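Local coordinates for ribonucleoside-diphosphate reductase subunit beta (Clostridium botulinum, PDB 6ZJK), which is the iron-containing R2 subunit of ribonucleotide reductase and probably generates the radical with which the enzyme reduces ribonucleoside diphosphates to deoxyribonucleotides, at residues N94-I99 with S213-L218; S39-N44 with R119-A124; Y305-R310 with P318-I323. All blocks are in the same frame, centred on the assembly; numbering follows the deposited sequence.

How the interactions relate
The three contacts join separate parts of one helical subunit, and none touches another. Interactions 1 and 2 lie on opposite sides of the chain's centre, with centres 40 Å apart, yet they share a helix: 90-118 carries 94-99 of interaction 1 and leads into 119-124 of interaction 2. That helix also bears the iron ligand Asp107. Interaction 3 follows later in the chain; its nearest atoms lie about 7 Å from interaction 1 and about 17 Å from interaction 2. Helix 190-220, source of the ligand Glu204, carries 213-218 and also packs against helix 296-313 of interaction 3. The side chain of Phe215 in interaction 1 is about 12 Å from a bound Fe (III) ion.

Interaction 1. Residues N94-I99 with S213-L218; sequences NAFDKI and SFFYTL
Ile99 lays its CD1 methyl over one face of the Phe214 ring, 3.9 Å from the ring centroid, in a CH-pi contact; the atoms Ile99 CD1 and Phe214 CG are 3.5 Å apart. The far end of the same ring reaches the other helix one turn earlier, where Ala95 CB and Phe214 CE1 also approach to 3.5 Å and Phe214 CZ comes up to the backbone N of Phe96. Phe214 can span this distance because its CG stands anti to the backbone N (chi1 172°), which sends the ring across the gap. Phe215 lies beside it. Its CE2 lies 3.6 Å from Ile99 CG2, and its CE1 lies 3.6 Å from Phe96 CE2, which sits at the Phe215 ring edge. The Phe96 and Phe215 planes are turned 79° to each other with centroids 5.8 Å apart, an oblique aromatic pair.

A second shell flanks the ring faces and probably limits their rotation. Leu218 CG lies against the face of Phe214 opposite Ile99, and Phe214 CD2 is centred over a face of Phe215. Beyond them Phe215 stacks with Phe231 of helix 225-255, while Ile99 also touches Val286 of helix 262-287. No hydrogen bond joins the two segments, and every touching residue is buried.

The segment axes approach to 11.2 Å at 146°, nearer antiparallel than parallel, a spacing consistent with the bulky rings between them. Apolar contact between such long helices, here 90-118 and 190-220, each supplying an iron ligand, belongs to the ferritin-like helical bundle of the R2 family.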
loop_
_atom_site.group_PDB
_atom_site.type_symbol
_atom_site.label_atom_id
_atom_site.label_comp_id
_atom_site.label_asym_id
_atom_site.label_seq_id
_atom_site.Cartn_x
_atom_site.Cartn_y
_atom_site.Cartn_z
ATOM N N ASN A 94 6.947 15.637 -28.867
ATOM C CA ASN A 94 7.028 16.711 -27.884
ATOM C C ASN A 94 5.911 16.594 -26.860
ATOM O O ASN A 94 6.152 16.662 -25.646
ATOM C CB ASN A 94 6.959 18.072 -28.597
ATOM C CG ASN A 94 6.847 19.235 -27.628
ATOM O OD1 ASN A 94 7.844 19.689 -27.085
ATOM N ND2 ASN A 94 5.626 19.736 -27.424
ATOM N N ALA A 95 4.693 16.322 -27.324
ATOM C CA ALA A 95 3.582 16.212 -26.389
ATOM C C ALA A 95 3.691 14.935 -25.558
ATOM O O ALA A 95 3.541 14.974 -24.336
ATOM C CB ALA A 95 2.257 16.265 -27.154
ATOM N N PHE A 96 4.017 13.811 -26.204
ATOM C CA PHE A 96 4.146 12.520 -25.527
ATOM C C PHE A 96 5.194 12.558 -24.411
ATOM O O PHE A 96 4.949 12.064 -23.301
ATOM C CB PHE A 96 4.454 11.438 -26.575
ATOM C CG PHE A 96 4.600 10.037 -26.008
ATOM C CD1 PHE A 96 5.812 9.619 -25.465
ATOM C CD2 PHE A 96 3.555 9.128 -26.076
ATOM C CE1 PHE A 96 5.959 8.320 -24.928
ATOM C CE2 PHE A 96 3.692 7.826 -25.542
ATOM C CZ PHE A 96 4.890 7.431 -24.976
ATOM N N ASP A 97 6.384 13.104 -24.691
ATOM C CA ASP A 97 7.460 13.119 -23.698
ATOM C C ASP A 97 7.073 13.928 -22.460
ATOM O O ASP A 97 7.295 13.494 -21.324
ATOM C CB ASP A 97 8.749 13.691 -24.316
ATOM C CG ASP A 97 9.295 12.842 -25.473
ATOM O OD1 ASP A 97 8.695 11.788 -25.791
ATOM O OD2 ASP A 97 10.325 13.240 -26.082
ATOM N N LYS A 98 6.509 15.125 -22.657
ATOM C CA LYS A 98 6.213 15.988 -21.513
ATOM C C LYS A 98 5.063 15.450 -20.665
ATOM O O LYS A 98 5.065 15.599 -19.438
ATOM C CB LYS A 98 5.913 17.409 -21.988
ATOM C CG LYS A 98 7.159 18.129 -22.512
ATOM C CD LYS A 98 6.797 19.289 -23.406
ATOM C CE LYS A 98 8.042 19.831 -24.089
ATOM N NZ LYS A 98 9.050 20.251 -23.075
ATOM N N ILE A 99 4.064 14.847 -21.297
ATOM C CA ILE A 99 2.889 14.408 -20.562
ATOM C C ILE A 99 3.232 13.205 -19.698
ATOM O O ILE A 99 2.895 13.154 -18.506
ATOM C CB ILE A 99 1.745 14.091 -21.536
ATOM C CG1 ILE A 99 1.143 15.382 -22.109
ATOM C CG2 ILE A 99 0.724 13.220 -20.875
ATOM C CD1 ILE A 99 0.251 15.133 -23.278
ATOM N N SER A 213 -6.934 12.125 -22.274
ATOM C CA SER A 213 -7.481 12.512 -23.571
ATOM C C SER A 213 -6.404 12.610 -24.646
ATOM O O SER A 213 -6.720 12.463 -25.834
ATOM C CB SER A 213 -8.265 13.832 -23.463
ATOM O OG SER A 213 -7.423 14.940 -23.196
ATOM N N PHE A 214 -5.135 12.833 -24.268
ATOM C CA PHE A 214 -4.067 12.840 -25.269
ATOM C C PHE A 214 -3.843 11.447 -25.848
ATOM O O PHE A 214 -3.806 11.272 -27.076
ATOM C CB PHE A 214 -2.763 13.392 -24.681
ATOM C CG PHE A 214 -1.569 13.241 -25.613
ATOM C CD1 PHE A 214 -1.439 14.076 -26.716
ATOM C CD2 PHE A 214 -0.593 12.276 -25.389
ATOM C CE1 PHE A 214 -0.364 13.945 -27.594
ATOM C CE2 PHE A 214 0.495 12.128 -26.259
ATOM C CZ PHE A 214 0.603 12.965 -27.362
ATOM N N PHE A 215 -3.681 10.442 -24.974
ATOM C CA PHE A 215 -3.382 9.093 -25.440
ATOM C C PHE A 215 -4.558 8.496 -26.195
ATOM O O PHE A 215 -4.358 7.826 -27.218
ATOM C CB PHE A 215 -2.946 8.221 -24.255
ATOM C CG PHE A 215 -1.674 8.703 -23.646
ATOM C CD1 PHE A 215 -0.464 8.460 -24.277
ATOM C CD2 PHE A 215 -1.691 9.494 -22.507
ATOM C CE1 PHE A 215 0.723 8.956 -23.747
ATOM C CE2 PHE A 215 -0.520 9.994 -21.973
ATOM C CZ PHE A 215 0.692 9.726 -22.593
ATOM N N TYR A 216 -5.799 8.801 -25.763
ATOM C CA TYR A 216 -6.962 8.367 -26.528
ATOM C C TYR A 216 -7.023 9.065 -27.886
ATOM O O TYR A 216 -7.413 8.447 -28.885
ATOM C CB TYR A 216 -8.261 8.622 -25.743
ATOM C CG TYR A 216 -8.347 7.883 -24.403
ATOM C CD1 TYR A 216 -7.541 6.769 -24.139
ATOM C CD2 TYR A 216 -9.248 8.289 -23.413
ATOM C CE1 TYR A 216 -7.594 6.100 -22.916
ATOM C CE2 TYR A 216 -9.324 7.608 -22.169
ATOM C CZ TYR A 216 -8.505 6.515 -21.930
ATOM O OH TYR A 216 -8.577 5.838 -20.704
ATOM N N THR A 217 -6.643 10.348 -27.944
ATOM C CA THR A 217 -6.630 11.047 -29.229
ATOM C C THR A 217 -5.606 10.434 -30.179
ATOM O O THR A 217 -5.870 10.332 -31.381
ATOM C CB THR A 217 -6.376 12.549 -29.047
ATOM O OG1 THR A 217 -7.502 13.149 -28.384
ATOM C CG2 THR A 217 -6.193 13.239 -30.391
ATOM N N LEU A 218 -4.433 10.019 -29.666
ATOM C CA LEU A 218 -3.466 9.329 -30.523
ATOM C C LEU A 218 -4.037 8.014 -31.036
ATOM O O LEU A 218 -4.055 7.761 -32.250
ATOM C CB LEU A 218 -2.153 9.071 -29.771
ATOM C CG LEU A 218 -1.173 10.224 -29.534
ATOM C CD1 LEU A 218 0.121 9.705 -28.914
ATOM C CD2 LEU A 218 -0.908 10.959 -30.850
#

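Interaction 2. Residues S39-N44 with R119-A124; sequences SMINGN and RYITAA
Thr122 and Ser39 meet where the N-terminal region packs on the connector between helices 90-118 and 124-151 of the ferritin-like helical fold, a loop-to-loop contact that includes Ala123, the N-cap residue of the second helix. The tight part surrounds the buried Thr122. Its OG1 donates to Ser39 O at 2.9 Å and accepts from Gly43 N at 3.0 Å, so residues 39-43 curl round a single hydroxyl. The backbone bond from Thr122 N to Met40 O (2.8 Å) fixes the neighbouring peptide. On the buried side, the Met40 chain, bent at chi2 and chi3, runs beside Ile121, with Met40 CG 4.1 Å from Ile121 CD1 and helices 124-151 and 225-255 lining this side.

The outer side is looser and partly mediated by water. Asn42 is exposed, and one water accepts from Asn42 N and donates to Tyr120 O; another links Ser39 N with Thr122 O. The bend also holds itself: Ser39 OG sits between its backbone N and carbonyl carbon (chi1 57°), from where it donates to Ile41 O at 2.8 Å, approaching from above that carbonyl's plane.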
loop_
_atom_site.group_PDB
_atom_site.type_symbol
_atom_site.label_atom_id
_atom_site.label_comp_id
_atom_site.label_asym_id
_atom_site.label_seq_id
_atom_site.Cartn_x
_atom_site.Cartn_y
_atom_site.Cartn_z
ATOM N N SER A 39 -15.297 7.704 14.249
ATOM C CA SER A 39 -15.331 8.842 13.333
ATOM C C SER A 39 -14.151 8.752 12.370
ATOM O O SER A 39 -13.245 7.932 12.540
ATOM C CB SER A 39 -15.307 10.173 14.089
ATOM O OG SER A 39 -14.156 10.235 14.914
ATOM N N MET A 40 -14.146 9.635 11.374
ATOM C CA MET A 40 -13.120 9.712 10.332
ATOM C C MET A 40 -11.784 10.164 10.850
ATOM O O MET A 40 -10.795 9.642 10.521
ATOM C CB MET A 40 -13.559 10.580 9.158
ATOM C CG MET A 40 -12.759 10.422 7.882
ATOM S SD MET A 40 -12.912 8.903 7.027
ATOM C CE MET A 40 -14.546 8.981 6.423
ATOM N N ILE A 41 -11.802 11.190 11.639
ATOM C CA ILE A 41 -10.637 11.675 12.295
ATOM C C ILE A 41 -10.972 11.856 13.765
ATOM O O ILE A 41 -12.103 11.908 14.132
ATOM C CB ILE A 41 -10.085 12.969 11.689
ATOM C CG1 ILE A 41 -11.123 14.054 11.663
ATOM C CG2 ILE A 41 -9.563 12.720 10.299
ATOM C CD1 ILE A 41 -10.540 15.422 11.565
ATOM N N ASN A 42 -9.960 11.958 14.586
ATOM C CA ASN A 42 -10.069 12.123 16.013
ATOM C C ASN A 42 -10.870 11.030 16.753
ATOM O O ASN A 42 -11.276 11.240 17.813
ATOM C CB ASN A 42 -10.574 13.520 16.410
ATOM C CG ASN A 42 -9.657 14.657 16.000
ATOM O OD1 ASN A 42 -8.492 14.647 16.243
ATOM N ND2 ASN A 42 -10.227 15.652 15.415
ATOM N N GLY A 43 -11.033 9.855 16.206
ATOM C CA GLY A 43 -11.798 8.823 16.872
ATOM C C GLY A 43 -10.937 7.925 17.758
ATOM O O GLY A 43 -9.726 7.812 17.564
ATOM N N ASN A 44 -11.581 7.289 18.738
ATOM C CA ASN A 44 -10.897 6.397 19.684
ATOM C C ASN A 44 -10.877 4.991 19.091
ATOM O O ASN A 44 -11.678 4.124 19.447
ATOM C CB ASN A 44 -11.605 6.413 21.041
ATOM C CG ASN A 44 -10.862 5.615 22.116
ATOM O OD1 ASN A 44 -9.646 5.457 22.056
ATOM N ND2 ASN A 44 -11.601 5.102 23.096
ATOM N N ARG A 119 -2.386 8.116 7.862
ATOM C CA ARG A 119 -2.021 7.992 9.216
ATOM C C ARG A 119 -2.723 8.897 10.210
ATOM O O ARG A 119 -2.474 8.821 11.365
ATOM C CB ARG A 119 -0.501 8.039 9.298
ATOM C CG ARG A 119 0.183 9.328 9.636
ATOM C CD ARG A 119 1.705 9.139 9.733
ATOM N NE ARG A 119 2.380 10.359 9.298
ATOM C CZ ARG A 119 3.530 10.842 9.757
ATOM N NH1 ARG A 119 4.211 10.251 10.711
ATOM N NH2 ARG A 119 3.996 11.962 9.255
ATOM N N TYR A 120 -3.617 9.713 9.703
ATOM C CA TYR A 120 -4.404 10.595 10.532
ATOM C C TYR A 120 -5.844 10.144 10.480
ATOM O O TYR A 120 -6.630 10.606 11.185
ATOM C CB TYR A 120 -4.296 12.030 10.100
ATOM C CG TYR A 120 -2.983 12.629 10.419
ATOM C CD1 TYR A 120 -1.956 12.608 9.524
ATOM C CD2 TYR A 120 -2.755 13.193 11.608
ATOM C CE1 TYR A 120 -0.748 13.149 9.815
ATOM C CE2 TYR A 120 -1.544 13.723 11.898
ATOM C CZ TYR A 120 -0.560 13.692 10.981
ATOM O OH TYR A 120 0.631 14.227 11.277
ATOM N N ILE A 121 -6.158 9.217 9.618
ATOM C CA ILE A 121 -7.482 8.705 9.493
ATOM C C ILE A 121 -7.805 7.646 10.575
ATOM O O ILE A 121 -7.164 6.661 10.655
ATOM C CB ILE A 121 -7.666 8.077 8.128
ATOM C CG1 ILE A 121 -7.591 9.142 7.045
ATOM C CG2 ILE A 121 -8.964 7.353 8.066
ATOM C CD1 ILE A 121 -8.762 10.066 6.940
ATOM N N THR A 122 -8.843 7.871 11.366
ATOM C CA THR A 122 -9.200 6.962 12.441
ATOM C C THR A 122 -10.239 5.921 12.197
ATOM O O THR A 122 -10.705 5.353 13.089
ATOM C CB THR A 122 -9.534 7.681 13.733
ATOM O OG1 THR A 122 -10.556 8.618 13.505
ATOM C CG2 THR A 122 -8.386 8.401 14.213
ATOM N N ALA A 123 -10.592 5.696 10.963
ATOM C CA ALA A 123 -11.488 4.624 10.537
ATOM C C ALA A 123 -10.669 3.597 9.765
ATOM O O ALA A 123 -10.288 3.856 8.618
ATOM C CB ALA A 123 -12.604 5.171 9.651
ATOM N N ALA A 124 -10.432 2.425 10.369
ATOM C CA ALA A 124 -9.550 1.437 9.751
ATOM C C ALA A 124 -10.062 0.986 8.390
ATOM O O ALA A 124 -9.263 0.685 7.498
ATOM C CB ALA A 124 -9.387 0.219 10.665
HETATM O O HOH W 1 -12.799 6.016 15.048
HETATM O O HOH W 2 -6.964 12.196 13.736
#

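Interaction 3. Residues Y305-R310 with P318-I323; sequences YLSNLR and PLYPEI
Tyr320 O is gripped by two donors: Asn308 ND2 at 2.9 Å and, within its own turn, Ile323 N at 3.1 Å. They approach from opposite faces of the carbonyl plane, and the amide nitrogen lies well above that plane, 62° out of it. The other end of the same amide works on the same residue, since Asn308 OD1 accepts from Tyr320 N at 3.2 Å, with the donor tilted only 19° from the amide carbonyl plane. With OD1 accepting from Tyr320 N and ND2 donating to Tyr320 O, the pair of bonds would resist rotation of the Asn308 amide. Asn308 CG lies beside its own backbone N (chi1 -65°), which brings the buried amide over to the loop.

A water bridges the two segments. It donates to Asn308 OD1 at 2.6 Å and to Ser307 OG, and accepts from Leu319 N at 2.7 Å; Ser307 OG itself bonds to Lys304 O one turn back. Around this polar centre, Ser307 OG also lies at the edge of the Tyr320 ring, Pro318 CB rests 3.5 Å from Asn308 OD1, and Ile323 CG2 packs on Tyr305 CB at 4.2 Å.

Tyr305 further stacks on His326, and Arg310 bonds to Gly205 O of helix 190-220. The arrangement is that of a type I beta turn, Tyr320 to Ile323, folded back onto helix 296-313 and held by an asparagine side chain bonded to backbone N and O.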
loop_
_atom_site.group_PDB
_atom_site.type_symbol
_atom_site.label_atom_id
_atom_site.label_comp_id
_atom_site.label_asym_id
_atom_site.label_seq_id
_atom_site.Cartn_x
_atom_site.Cartn_y
_atom_site.Cartn_z
ATOM N N TYR A 305 -15.728 21.571 -18.421
ATOM C CA TYR A 305 -16.856 20.653 -18.280
ATOM C C TYR A 305 -16.593 19.629 -17.181
ATOM O O TYR A 305 -17.497 19.277 -16.415
ATOM C CB TYR A 305 -17.130 19.955 -19.616
ATOM C CG TYR A 305 -18.080 18.771 -19.532
ATOM C CD1 TYR A 305 -19.463 18.944 -19.541
ATOM C CD2 TYR A 305 -17.584 17.477 -19.440
ATOM C CE1 TYR A 305 -20.316 17.852 -19.467
ATOM C CE2 TYR A 305 -18.422 16.383 -19.364
ATOM C CZ TYR A 305 -19.784 16.570 -19.372
ATOM O OH TYR A 305 -20.607 15.461 -19.288
ATOM N N LEU A 306 -15.371 19.112 -17.116
ATOM C CA LEU A 306 -15.039 18.140 -16.080
ATOM C C LEU A 306 -15.143 18.750 -14.689
ATOM O O LEU A 306 -15.636 18.101 -13.760
ATOM C CB LEU A 306 -13.627 17.580 -16.311
ATOM C CG LEU A 306 -13.487 16.591 -17.468
ATOM C CD1 LEU A 306 -12.026 16.103 -17.638
ATOM C CD2 LEU A 306 -14.414 15.412 -17.285
ATOM N N SER A 307 -14.688 19.997 -14.522
ATOM C CA SER A 307 -14.732 20.592 -13.192
ATOM C C SER A 307 -16.167 20.776 -12.707
ATOM O O SER A 307 -16.426 20.652 -11.506
ATOM C CB SER A 307 -13.964 21.914 -13.154
ATOM O OG SER A 307 -14.679 22.954 -13.770
ATOM N N ASN A 308 -17.117 21.040 -13.616
ATOM C CA ASN A 308 -18.518 21.148 -13.201
ATOM C C ASN A 308 -18.996 19.836 -12.590
ATOM O O ASN A 308 -19.659 19.831 -11.547
ATOM C CB ASN A 308 -19.418 21.515 -14.384
ATOM C CG ASN A 308 -19.126 22.891 -14.948
ATOM O OD1 ASN A 308 -18.503 23.738 -14.309
ATOM N ND2 ASN A 308 -19.572 23.110 -16.164
ATOM N N LEU A 309 -18.677 18.709 -13.240
ATOM C CA LEU A 309 -19.051 17.405 -12.692
ATOM C C LEU A 309 -18.395 17.179 -11.332
ATOM O O LEU A 309 -19.044 16.734 -10.384
ATOM C CB LEU A 309 -18.633 16.283 -13.651
ATOM C CG LEU A 309 -19.040 16.293 -15.133
ATOM C CD1 LEU A 309 -18.503 15.026 -15.823
ATOM C CD2 LEU A 309 -20.525 16.444 -15.334
ATOM N N ARG A 310 -17.096 17.486 -11.221
ATOM C CA ARG A 310 -16.372 17.214 -9.985
ATOM C C ARG A 310 -16.922 18.025 -8.821
ATOM O O ARG A 310 -17.099 17.492 -7.721
ATOM C CB ARG A 310 -14.884 17.508 -10.166
ATOM C CG ARG A 310 -14.249 16.823 -11.347
ATOM C CD ARG A 310 -14.450 15.307 -11.330
ATOM N NE ARG A 310 -13.698 14.662 -12.405
ATOM C CZ ARG A 310 -14.198 13.744 -13.230
ATOM N NH1 ARG A 310 -15.458 13.355 -13.113
ATOM N NH2 ARG A 310 -13.432 13.225 -14.187
ATOM N N PRO A 318 -21.075 24.786 -9.520
ATOM C CA PRO A 318 -20.110 24.793 -10.627
ATOM C C PRO A 318 -19.539 26.187 -10.867
ATOM O O PRO A 318 -20.141 27.201 -10.515
ATOM C CB PRO A 318 -20.942 24.332 -11.834
ATOM C CG PRO A 318 -22.163 23.730 -11.280
ATOM C CD PRO A 318 -22.425 24.396 -9.959
ATOM N N LEU A 319 -18.335 26.218 -11.449
ATOM C CA LEU A 319 -17.682 27.462 -11.847
ATOM C C LEU A 319 -18.059 27.905 -13.257
ATOM O O LEU A 319 -18.074 29.109 -13.535
ATOM C CB LEU A 319 -16.157 27.314 -11.766
ATOM C CG LEU A 319 -15.548 27.199 -10.368
ATOM C CD1 LEU A 319 -14.133 26.658 -10.455
ATOM C CD2 LEU A 319 -15.562 28.561 -9.679
ATOM N N TYR A 320 -18.368 26.975 -14.158
ATOM C CA TYR A 320 -18.623 27.302 -15.562
ATOM C C TYR A 320 -19.976 26.751 -16.008
ATOM O O TYR A 320 -20.052 25.913 -16.910
ATOM C CB TYR A 320 -17.490 26.751 -16.427
ATOM C CG TYR A 320 -16.128 27.025 -15.825
ATOM C CD1 TYR A 320 -15.544 28.284 -15.937
ATOM C CD2 TYR A 320 -15.434 26.034 -15.130
ATOM C CE1 TYR A 320 -14.299 28.549 -15.379
ATOM C CE2 TYR A 320 -14.190 26.288 -14.563
ATOM C CZ TYR A 320 -13.635 27.557 -14.687
ATOM O OH TYR A 320 -12.402 27.832 -14.134
ATOM N N PRO A 321 -21.077 27.247 -15.428
ATOM C CA PRO A 321 -22.393 26.659 -15.737
ATOM C C PRO A 321 -22.787 26.811 -17.188
ATOM O O PRO A 321 -23.656 26.068 -17.664
ATOM C CB PRO A 321 -23.364 27.440 -14.826
ATOM C CG PRO A 321 -22.505 28.125 -13.798
ATOM C CD PRO A 321 -21.187 28.390 -14.507
ATOM N N GLU A 322 -22.162 27.731 -17.918
ATOM C CA GLU A 322 -22.525 27.966 -19.306
ATOM C C GLU A 322 -22.011 26.883 -20.247
ATOM O O GLU A 322 -22.433 26.846 -21.405
ATOM C CB GLU A 322 -22.025 29.356 -19.737
ATOM C CG GLU A 322 -20.503 29.509 -19.907
ATOM C CD GLU A 322 -19.750 29.617 -18.571
ATOM O OE1 GLU A 322 -18.544 29.948 -18.606
ATOM O OE2 GLU A 322 -20.366 29.434 -17.490
ATOM N N ILE A 323 -21.142 25.988 -19.772
ATOM C CA ILE A 323 -20.650 24.862 -20.558
ATOM C C ILE A 323 -21.358 23.619 -20.034
ATOM O O ILE A 323 -20.895 22.987 -19.078
ATOM C CB ILE A 323 -19.126 24.712 -20.439
ATOM C CG1 ILE A 323 -18.417 25.989 -20.872
ATOM C CG2 ILE A 323 -18.629 23.523 -21.258
ATOM C CD1 ILE A 323 -16.938 25.947 -20.581
HETATM O O HOH W 3 -16.974 24.035 -12.209
#